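Local coordinates for protein aminotransferase (Psychrobacter arcticus 273-4, PDB 3IF2) that probably catalyses pyridoxal 5'-phosphate-dependent transfer of amino groups between amino acids and keto acids, perhaps as a valine-pyruvate transaminase, at residues C212-N217 / S258-N263; L149-E154 / N221-E226; G94-H99 / G249-N254. One frame throughout, in Å; residues are numbered along the deposited sequence. Where two conformers were deposited one is given.

In the fold
Interactions 1 and 2 meet, their centres about 8 Å apart: both draw on the region where strand 207-213 gives way to helix 225-237, and Arg214 of the first binds backbone and side chain of the second. Interaction 3 shares the connection between strands 242-245 and 268-273 with interaction 1, and Leu262 packs on Met250 and Pro251 between them. Interaction 2 and interaction 3 do not touch, their nearest atoms being about 6 Å apart. Chemistry follows place. The two buried contacts are apolar, aliphatic in interaction 2 and aromatic with proline in interaction 3, whereas the partly buried interaction 1, with His261 exposed, relies on a guanidinium and reaches the cofactor.

Interaction 1: C212-N217 / S258-N263. With PLP (pyridoxal-5'-phosphate), chain C.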
loop_
_atom_site.group_PDB
_atom_site.type_symbol
_atom_site.label_atom_id
_atom_site.label_comp_id
_atom_site.label_asym_id
_atom_site.label_seq_id
_atom_site.Cartn_x
_atom_site.Cartn_y
_atom_site.Cartn_z
ATOM N N CYS A 212 -1.984 21.053 -4.712
ATOM C CA CYS A 212 -1.372 21.736 -3.572
ATOM C C CYS A 212 -1.873 21.232 -2.220
ATOM O O CYS A 212 -2.949 20.658 -2.140
ATOM C CB CYS A 212 -1.629 23.229 -3.636
ATOM S SG CYS A 212 -3.348 23.587 -3.493
ATOM N N SER A 213 -1.074 21.480 -1.178
ATOM C CA SER A 213 -1.381 21.125 0.197
ATOM C C SER A 213 -1.913 22.357 0.919
ATOM O O SER A 213 -1.390 23.457 0.717
ATOM C CB SER A 213 -0.162 20.534 0.905
ATOM O OG SER A 213 0.997 21.321 0.748
ATOM N N ARG A 214 -2.954 22.154 1.742
ATOM C CA ARG A 214 -3.640 23.227 2.457
ATOM C C ARG A 214 -4.151 22.752 3.837
ATOM O O ARG A 214 -5.153 22.019 3.905
ATOM C CB ARG A 214 -4.809 23.737 1.593
ATOM C CG ARG A 214 -5.344 25.099 1.997
ATOM C CD ARG A 214 -6.680 25.368 1.369
ATOM N NE ARG A 214 -7.134 26.742 1.605
ATOM C CZ ARG A 214 -8.402 27.170 1.594
ATOM N NH1 ARG A 214 -9.443 26.345 1.406
ATOM N NH2 ARG A 214 -8.647 28.465 1.814
ATOM N N PRO A 215 -3.432 23.098 4.937
ATOM C CA PRO A 215 -2.154 23.833 5.025
ATOM C C PRO A 215 -0.982 23.060 4.421
ATOM O O PRO A 215 -1.038 21.830 4.271
ATOM C CB PRO A 215 -1.948 24.081 6.519
ATOM C CG PRO A 215 -2.978 23.290 7.235
ATOM C CD PRO A 215 -3.996 22.792 6.268
ATOM N N THR A 216 0.082 23.800 4.108
ATOM C CA THR A 216 1.231 23.271 3.422
ATOM C C THR A 216 2.353 22.794 4.336
ATOM O O THR A 216 2.651 23.423 5.353
ATOM C CB THR A 216 1.794 24.329 2.461
ATOM O OG1 THR A 216 0.758 24.729 1.561
ATOM C CG2 THR A 216 2.989 23.802 1.657
ATOM N N ASN A 217 2.908 21.636 3.966
ATOM C CA ASN A 217 4.140 21.075 4.510
ATOM C C ASN A 217 5.079 21.579 3.410
ATOM O O ASN A 217 4.849 21.259 2.241
ATOM C CB ASN A 217 4.073 19.525 4.557
ATOM C CG ASN A 217 5.380 18.857 5.040
ATOM O OD1 ASN A 217 6.428 19.466 5.027
ATOM N ND2 ASN A 217 5.305 17.586 5.443
ATOM N N SER A 258 -6.215 30.066 10.610
ATOM C CA SER A 258 -6.718 31.243 9.883
ATOM C C SER A 258 -7.998 30.894 9.118
ATOM O O SER A 258 -8.250 29.732 8.820
ATOM C CB SER A 258 -5.641 31.814 8.950
ATOM O OG SER A 258 -5.336 30.928 7.891
ATOM N N ASP A 259 -8.783 31.914 8.785
ATOM C CA ASP A 259 -10.099 31.741 8.135
ATOM C C ASP A 259 -10.012 30.997 6.786
ATOM O O ASP A 259 -9.297 31.434 5.910
ATOM C CB ASP A 259 -10.774 33.121 7.947
ATOM C CG ASP A 259 -12.286 33.026 7.741
ATOM O OD1 ASP A 259 -12.989 32.421 8.590
ATOM O OD2 ASP A 259 -12.787 33.607 6.756
ATOM N N ALA A 260 -10.712 29.867 6.645
ATOM C CA ALA A 260 -10.722 29.074 5.393
ATOM C C ALA A 260 -12.000 28.261 5.223
ATOM O O ALA A 260 -12.659 27.935 6.205
ATOM C CB ALA A 260 -9.509 28.134 5.344
ATOM N N HIS A 261 -12.335 27.944 3.975
ATOM C CA HIS A 261 -13.488 27.109 3.656
ATOM C C HIS A 261 -13.076 25.855 2.881
ATOM O O HIS A 261 -12.223 25.928 2.013
ATOM C CB HIS A 261 -14.540 27.898 2.889
ATOM C CG HIS A 261 -15.092 29.046 3.662
ATOM N ND1 HIS A 261 -15.389 30.265 3.085
ATOM C CD2 HIS A 261 -15.338 29.184 4.990
ATOM C CE1 HIS A 261 -15.847 31.087 4.015
ATOM N NE2 HIS A 261 -15.815 30.458 5.181
ATOM N N LEU A 262 -13.661 24.705 3.235
ATOM C CA LEU A 262 -13.424 23.447 2.533
ATOM C C LEU A 262 -14.537 23.370 1.499
ATOM O O LEU A 262 -15.716 23.282 1.868
ATOM C CB LEU A 262 -13.489 22.243 3.479
ATOM C CG LEU A 262 -13.121 20.876 2.873
ATOM C CD1 LEU A 262 -11.643 20.833 2.483
ATOM C CD2 LEU A 262 -13.455 19.743 3.859
ATOM N N ASN A 263 -14.160 23.451 0.219
ATOM C CA ASN A 263 -15.093 23.354 -0.906
ATOM C C ASN A 263 -14.796 22.141 -1.790
ATOM O O ASN A 263 -13.680 21.610 -1.798
ATOM C CB ASN A 263 -15.057 24.630 -1.750
ATOM C CG ASN A 263 -15.744 25.817 -1.077
ATOM O OD1 ASN A 263 -15.138 26.875 -0.928
ATOM N ND2 ASN A 263 -17.000 25.648 -0.678
HETATM N N1 PLP C . 0.314 15.508 2.822
HETATM C C2 PLP C . 1.166 16.313 3.548
HETATM C C2A PLP C . 1.074 17.790 3.338
HETATM C C3 PLP C . 2.073 15.731 4.462
HETATM O O3 PLP C . 2.936 16.492 5.206
HETATM C C4 PLP C . 2.121 14.324 4.608
HETATM C C4A PLP C . 3.293 13.743 5.391
HETATM O O4A PLP C . 3.128 12.885 6.267
HETATM C C5 PLP C . 1.225 13.512 3.836
HETATM C C6 PLP C . 0.332 14.146 2.951
HETATM C C5A PLP C . 1.218 11.971 3.884
HETATM O O4P PLP C . 0.395 11.435 4.898
HETATM P P PLP C . 0.010 9.877 4.907
HETATM O O1P PLP C . 0.503 8.969 3.807
HETATM O O2P PLP C . -1.479 9.947 4.847
HETATM O O3P PLP C . 0.519 9.366 6.197
#
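The one hydrogen bond across the two segments runs from Arg214 NH1 to His261 O, 2.9 Å away. It is a bent bond: the N-H...O angle is 133°, and the oxygen sits somewhat off the guanidinium plane. Arg214 gets there by extension, with CG anti to the backbone N (chi1 -162°) and the chain straight from CG to NE. The methyl of Ala260 lies over one face of the guanidinium, its CB 3.6 Å from Arg214 NH2. The other donors are used as well: NE binds the carbonyl of Leu223, and NH2 forms a salt bridge with Asp225, whose OD1 also accepts the backbone N-H of His261. Three acceptors thus fix the rotation of the group. A leucine in place of Arg214 has no such donors and would probably leave Asp225 without its charged mate and let the 258-263 loop shift. On the other side of the cis Arg214-Pro215 peptide, Thr216 OG1 donates to Ser213 O at 2.6 Å, from above the carbonyl plane, and so closes the turn. Beyond it, Asn217 ND2 gives PLP O3 an almost straight bond of 2.6 Å (170°), while its OD1 is held by Arg416. Ser213 CB meets the cofactor methyl C2A at 3.9 Å. The turn after strand 207-213 therefore carries cofactor contacts at Ser213 and Asn217, with the anchoring Arg214 between them in sequence and pointing to the loop. An asparagine bonded to the PLP phenolic oxygen, in an Asn-Pro sequence after a central strand, is characteristic of fold type I aminotransferases.

Interaction 2: L149-E154 / N221-E226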
loop_
_atom_site.group_PDB
_atom_site.type_symbol
_atom_site.label_atom_id
_atom_site.label_comp_id
_atom_site.label_asym_id
_atom_site.label_seq_id
_atom_site.Cartn_x
_atom_site.Cartn_y
_atom_site.Cartn_z
ATOM N N LEU A 149 2.072 22.734 -9.646
ATOM C CA LEU A 149 2.111 23.150 -8.255
ATOM C C LEU A 149 2.042 24.668 -8.372
ATOM O O LEU A 149 3.008 25.285 -8.799
ATOM C CB LEU A 149 3.398 22.681 -7.564
ATOM C CG LEU A 149 3.729 21.182 -7.587
ATOM C CD1 LEU A 149 4.952 20.915 -6.726
ATOM C CD2 LEU A 149 2.562 20.332 -7.122
ATOM N N PRO A 150 0.894 25.285 -8.029
ATOM C CA PRO A 150 0.732 26.725 -8.199
ATOM C C PRO A 150 1.576 27.609 -7.276
ATOM O O PRO A 150 1.676 28.820 -7.513
ATOM C CB PRO A 150 -0.762 26.926 -7.950
ATOM C CG PRO A 150 -1.094 25.936 -6.972
ATOM C CD PRO A 150 -0.232 24.733 -7.254
ATOM N N LEU A 151 2.159 27.022 -6.239
ATOM C CA LEU A 151 3.062 27.730 -5.349
ATOM C C LEU A 151 3.976 26.733 -4.632
ATOM O O LEU A 151 3.514 25.708 -4.153
ATOM C CB LEU A 151 2.258 28.584 -4.347
ATOM C CG LEU A 151 2.980 29.351 -3.228
ATOM C CD1 LEU A 151 2.179 30.550 -2.781
ATOM C CD2 LEU A 151 3.266 28.462 -2.044
ATOM N N THR A 152 5.272 27.032 -4.621
ATOM C CA THR A 152 6.280 26.272 -3.889
ATOM C C THR A 152 6.833 27.266 -2.842
ATOM O O THR A 152 6.687 28.475 -3.025
ATOM C CB THR A 152 7.371 25.719 -4.819
ATOM O OG1 THR A 152 7.921 26.785 -5.599
ATOM C CG2 THR A 152 6.787 24.687 -5.759
ATOM N N PRO A 153 7.452 26.789 -1.747
ATOM C CA PRO A 153 7.714 25.410 -1.368
ATOM C C PRO A 153 6.464 24.536 -1.191
ATOM O O PRO A 153 5.373 25.035 -0.877
ATOM C CB PRO A 153 8.476 25.517 -0.050
ATOM C CG PRO A 153 8.743 26.941 0.170
ATOM C CD PRO A 153 8.056 27.758 -0.822
ATOM N N GLU A 154 6.633 23.255 -1.483
ATOM C CA GLU A 154 5.582 22.256 -1.350
ATOM C C GLU A 154 6.135 20.976 -0.769
ATOM O O GLU A 154 7.339 20.854 -0.582
ATOM C CB GLU A 154 4.871 22.020 -2.698
ATOM C CG GLU A 154 3.537 22.763 -2.830
ATOM C CD GLU A 154 2.417 22.187 -1.952
ATOM O OE1 GLU A 154 2.681 21.246 -1.163
ATOM O OE2 GLU A 154 1.273 22.707 -2.049
ATOM N N ASN A 221 1.787 27.483 5.440
ATOM C CA ASN A 221 0.982 28.424 4.677
ATOM C C ASN A 221 -0.393 27.852 4.362
ATOM O O ASN A 221 -0.507 26.669 4.010
ATOM C CB ASN A 221 1.656 28.772 3.327
ATOM C CG ASN A 221 0.938 29.909 2.588
ATOM O OD1 ASN A 221 0.706 30.975 3.154
ATOM N ND2 ASN A 221 0.576 29.678 1.339
ATOM N N VAL A 222 -1.413 28.705 4.463
ATOM C CA VAL A 222 -2.772 28.358 4.074
ATOM C C VAL A 222 -3.116 29.258 2.902
ATOM O O VAL A 222 -3.205 30.482 3.062
ATOM C CB VAL A 222 -3.778 28.513 5.231
ATOM C CG1 VAL A 222 -5.226 28.265 4.759
ATOM C CG2 VAL A 222 -3.411 27.554 6.330
ATOM N N LEU A 223 -3.268 28.653 1.722
ATOM C CA LEU A 223 -3.698 29.369 0.513
ATOM C C LEU A 223 -5.078 29.928 0.834
ATOM O O LEU A 223 -5.913 29.234 1.386
ATOM C CB LEU A 223 -3.749 28.447 -0.716
ATOM C CG LEU A 223 -2.402 27.893 -1.211
ATOM C CD1 LEU A 223 -2.594 26.666 -2.113
ATOM C CD2 LEU A 223 -1.592 28.971 -1.921
ATOM N N THR A 224 -5.284 31.194 0.501
ATOM C CA THR A 224 -6.505 31.939 0.843
ATOM C C THR A 224 -7.721 31.461 0.054
ATOM O O THR A 224 -7.588 30.943 -1.057
ATOM C CB THR A 224 -6.336 33.496 0.622
ATOM O OG1 THR A 224 -6.423 33.821 -0.768
ATOM C CG2 THR A 224 -5.005 34.024 1.196
ATOM N N ASP A 225 -8.902 31.652 0.633
ATOM C CA ASP A 225 -10.166 31.353 -0.060
ATOM C C ASP A 225 -10.212 31.955 -1.483
ATOM O O ASP A 225 -10.614 31.257 -2.433
ATOM C CB ASP A 225 -11.381 31.819 0.770
ATOM C CG ASP A 225 -11.669 30.916 1.978
ATOM O OD1 ASP A 225 -11.124 29.775 2.078
ATOM O OD2 ASP A 225 -12.488 31.349 2.826
ATOM N N GLU A 226 -9.746 33.205 -1.616
ATOM C CA GLU A 226 -9.703 33.891 -2.920
ATOM C C GLU A 226 -8.692 33.215 -3.863
ATOM O O GLU A 226 -8.963 33.055 -5.059
ATOM C CB GLU A 226 -9.377 35.379 -2.766
ATOM C CG GLU A 226 -9.647 36.200 -4.028
ATOM C CD GLU A 226 -9.214 37.637 -3.889
ATOM O OE1 GLU A 226 -8.510 37.960 -2.909
ATOM O OE2 GLU A 226 -9.569 38.436 -4.772
#
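The carboxamide of Asn221 turns its nitrogen toward Leu151, whose CD2 stands 4.5 Å from ND2, placed obliquely, neither squarely over a face of the amide nor in its plane. The other end of the amide is tied by OD1 to Lys188, which also binds the carbonyl of Val222; this limits how the amide can turn and leaves ND2 on the side of the leucine. Leu151 divides its two branches: CD2 goes to the amide, while CD1 meets Leu223 CD2 at 4.2 Å. That pair is the one apolar contact across the segments, and the two side chains come from opposing sides and pass alongside rather than meeting end on. Leu151 has CG anti to its backbone nitrogen (chi1 175°), which carries the branches across the gap, whereas Leu223 keeps CG anti to its carbonyl carbon (chi1 -66°), which sends its CD2 branch toward Leu151. Segment 149-154 leaves the carboxyl end of strand 142-149, which runs parallel to 207-213 in the central sheet of the large domain; 221-226 is the approach to helix 225-237, the helix of the beta-alpha-beta crossover from strand 207-213 to 242-245. Thr224 is the N-cap of that helix, its OG1 taking the N-H of Glu227. The contact buries 117 Å² in all, a modest area, and further residues complete the apolar surroundings: Tyr189 of strand 183-190 packs on Leu151, while Cys212 and Met228 pack on Leu223. From Glu154, at the end of the first segment, OE1 bonds to Ser213 OG.

Interaction 3: G94-H99 / G249-N254; sequences GFFNRH and GMPFPN
Helix 86-100 rests here on the loop that follows strand 242-245 of the central sheet, the strand that supplies Asp245 to the cofactor, and it does so through Phe95 and Phe96 against Pro251 and Phe252. The proline, preceded by a cis peptide, pushes the corner of its ring into the notch between the two helix phenylalanines. Its CG lies 3.6 Å from Phe95 CE1, at the edge of that ring and in its plane, and 4.0 Å from Phe96 CE1. The Phe96 side chain runs roughly perpendicular to that of Pro251. Phe95 also reaches Phe252, CE1 to CE2 at 4.1 Å; Phe95 CE1 comes in at the edge of the Phe252 ring, near its plane. CG of Phe95 is anti to its backbone nitrogen (chi1 -179°), which aims the ring at the loop. One face of Phe95 is covered from within the helix: His99 CD2 sits 3.6 Å above the plane, over the centre. Farther round, Phe96 meets the ring of Phe272, and Phe252 packs on Ile325 and Ser329 of helix 324-351. The polar end of His99 is bound through NE2 to Asp323, which also pairs with Arg98. All contacts between the segments are thus carbon to carbon, 152 Å² of buried surface without a directional bond, and this part of the helix-loop contact rests on the shape fit of aromatic rings and a proline corner.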
loop_
_atom_site.group_PDB
_atom_site.type_symbol
_atom_site.label_atom_id
_atom_site.label_comp_id
_atom_site.label_asym_id
_atom_site.label_seq_id
_atom_site.Cartn_x
_atom_site.Cartn_y
_atom_site.Cartn_z
ATOM N N GLY A 94 -22.226 10.151 4.885
ATOM C CA GLY A 94 -23.139 10.812 5.827
ATOM C C GLY A 94 -22.535 12.061 6.453
ATOM O O GLY A 94 -23.148 13.135 6.437
ATOM N N PHE A 95 -21.314 11.908 6.964
ATOM C CA PHE A 95 -20.521 12.980 7.602
ATOM C C PHE A 95 -20.298 14.225 6.715
ATOM O O PHE A 95 -20.582 15.356 7.158
ATOM C CB PHE A 95 -19.173 12.402 8.059
ATOM C CG PHE A 95 -18.270 13.385 8.742
ATOM C CD1 PHE A 95 -17.355 14.134 7.999
ATOM C CD2 PHE A 95 -18.316 13.550 10.124
ATOM C CE1 PHE A 95 -16.522 15.051 8.614
ATOM C CE2 PHE A 95 -17.485 14.456 10.756
ATOM C CZ PHE A 95 -16.589 15.222 9.995
ATOM N N PHE A 96 -19.784 14.030 5.491
ATOM C CA PHE A 96 -19.587 15.155 4.572
ATOM C C PHE A 96 -20.908 15.805 4.142
ATOM O O PHE A 96 -20.981 17.046 4.036
ATOM C CB PHE A 96 -18.750 14.767 3.354
ATOM C CG PHE A 96 -17.301 14.483 3.678
ATOM C CD1 PHE A 96 -16.484 15.483 4.195
ATOM C CD2 PHE A 96 -16.740 13.231 3.436
ATOM C CE1 PHE A 96 -15.149 15.231 4.499
ATOM C CE2 PHE A 96 -15.404 12.987 3.727
ATOM C CZ PHE A 96 -14.605 13.986 4.254
ATOM N N ASN A 97 -21.934 14.987 3.905
ATOM C CA ASN A 97 -23.273 15.498 3.542
ATOM C C ASN A 97 -23.946 16.288 4.685
ATOM O O ASN A 97 -24.617 17.271 4.416
ATOM C CB ASN A 97 -24.196 14.366 3.020
ATOM C CG ASN A 97 -23.803 13.862 1.633
ATOM O OD1 ASN A 97 -23.169 14.563 0.854
ATOM N ND2 ASN A 97 -24.203 12.651 1.317
ATOM N N ARG A 98 -23.767 15.843 5.938
ATOM C CA ARG A 98 -24.252 16.564 7.145
ATOM C C ARG A 98 -23.607 17.929 7.264
ATOM O O ARG A 98 -24.285 18.918 7.503
ATOM C CB ARG A 98 -23.878 15.845 8.470
ATOM C CG ARG A 98 -24.740 14.684 8.905
ATOM C CD ARG A 98 -24.569 14.357 10.421
ATOM N NE ARG A 98 -23.232 13.938 10.872
ATOM C CZ ARG A 98 -22.686 12.724 10.689
ATOM N NH1 ARG A 98 -23.291 11.769 9.963
ATOM N NH2 ARG A 98 -21.477 12.472 11.198
ATOM N N HIS A 99 -22.285 17.946 7.143
ATOM C CA HIS A 99 -21.495 19.153 7.354
ATOM C C HIS A 99 -21.312 20.107 6.153
ATOM O O HIS A 99 -21.066 21.298 6.385
ATOM C CB HIS A 99 -20.128 18.772 7.953
ATOM C CG HIS A 99 -20.227 18.173 9.321
ATOM N ND1 HIS A 99 -20.674 18.892 10.407
ATOM C CD2 HIS A 99 -19.928 16.939 9.785
ATOM C CE1 HIS A 99 -20.651 18.126 11.480
ATOM N NE2 HIS A 99 -20.208 16.934 11.128
ATOM N N GLY A 249 -5.606 19.693 7.284
ATOM C CA GLY A 249 -6.708 20.625 7.162
ATOM C C GLY A 249 -8.047 20.206 7.683
ATOM O O GLY A 249 -8.153 19.298 8.497
HETATM N N MSE A 250 -9.073 20.893 7.184
HETATM C CA MSE A 250 -10.458 20.652 7.583
HETATM C C MSE A 250 -11.003 19.397 6.908
HETATM O O MSE A 250 -10.498 19.004 5.829
HETATM C CB MSE A 250 -11.352 21.805 7.144
HETATM C CG MSE A 250 -10.995 23.144 7.722
HETATM SE SE MSE A 250 -11.545 24.536 6.533
HETATM C CE MSE A 250 -10.369 24.084 5.006
ATOM N N PRO A 251 -11.986 18.726 7.551
ATOM C CA PRO A 251 -12.571 18.952 8.892
ATOM C C PRO A 251 -11.766 18.280 10.039
ATOM O O PRO A 251 -12.019 18.574 11.198
ATOM C CB PRO A 251 -13.954 18.312 8.782
ATOM C CG PRO A 251 -13.794 17.249 7.691
ATOM C CD PRO A 251 -12.606 17.574 6.863
ATOM N N PHE A 252 -10.880 17.342 9.708
ATOM C CA PHE A 252 -9.977 16.683 10.658
ATOM C C PHE A 252 -8.643 16.502 9.952
ATOM O O PHE A 252 -8.639 16.161 8.792
ATOM C CB PHE A 252 -10.520 15.315 11.155
ATOM C CG PHE A 252 -10.982 14.372 10.050
ATOM C CD1 PHE A 252 -10.082 13.551 9.376
ATOM C CD2 PHE A 252 -12.330 14.287 9.719
ATOM C CE1 PHE A 252 -10.508 12.695 8.344
ATOM C CE2 PHE A 252 -12.766 13.412 8.691
ATOM C CZ PHE A 252 -11.843 12.622 8.004
ATOM N N PRO A 253 -7.511 16.746 10.631
ATOM C CA PRO A 253 -7.319 17.164 12.019
ATOM C C PRO A 253 -7.578 18.644 12.293
ATOM O O PRO A 253 -7.433 19.053 13.435
ATOM C CB PRO A 253 -5.857 16.792 12.290
ATOM C CG PRO A 253 -5.194 17.030 10.990
ATOM C CD PRO A 253 -6.231 16.762 9.908
ATOM N N ASN A 254 -7.940 19.420 11.266
ATOM C CA ASN A 254 -8.323 20.839 11.376
ATOM C C ASN A 254 -7.237 21.659 12.048
ATOM O O ASN A 254 -7.526 22.461 12.926
ATOM C CB ASN A 254 -9.670 20.945 12.120
ATOM C CG ASN A 254 -10.336 22.350 12.020
ATOM O OD1 ASN A 254 -10.360 22.989 10.958
ATOM N ND2 ASN A 254 -10.902 22.803 13.139
#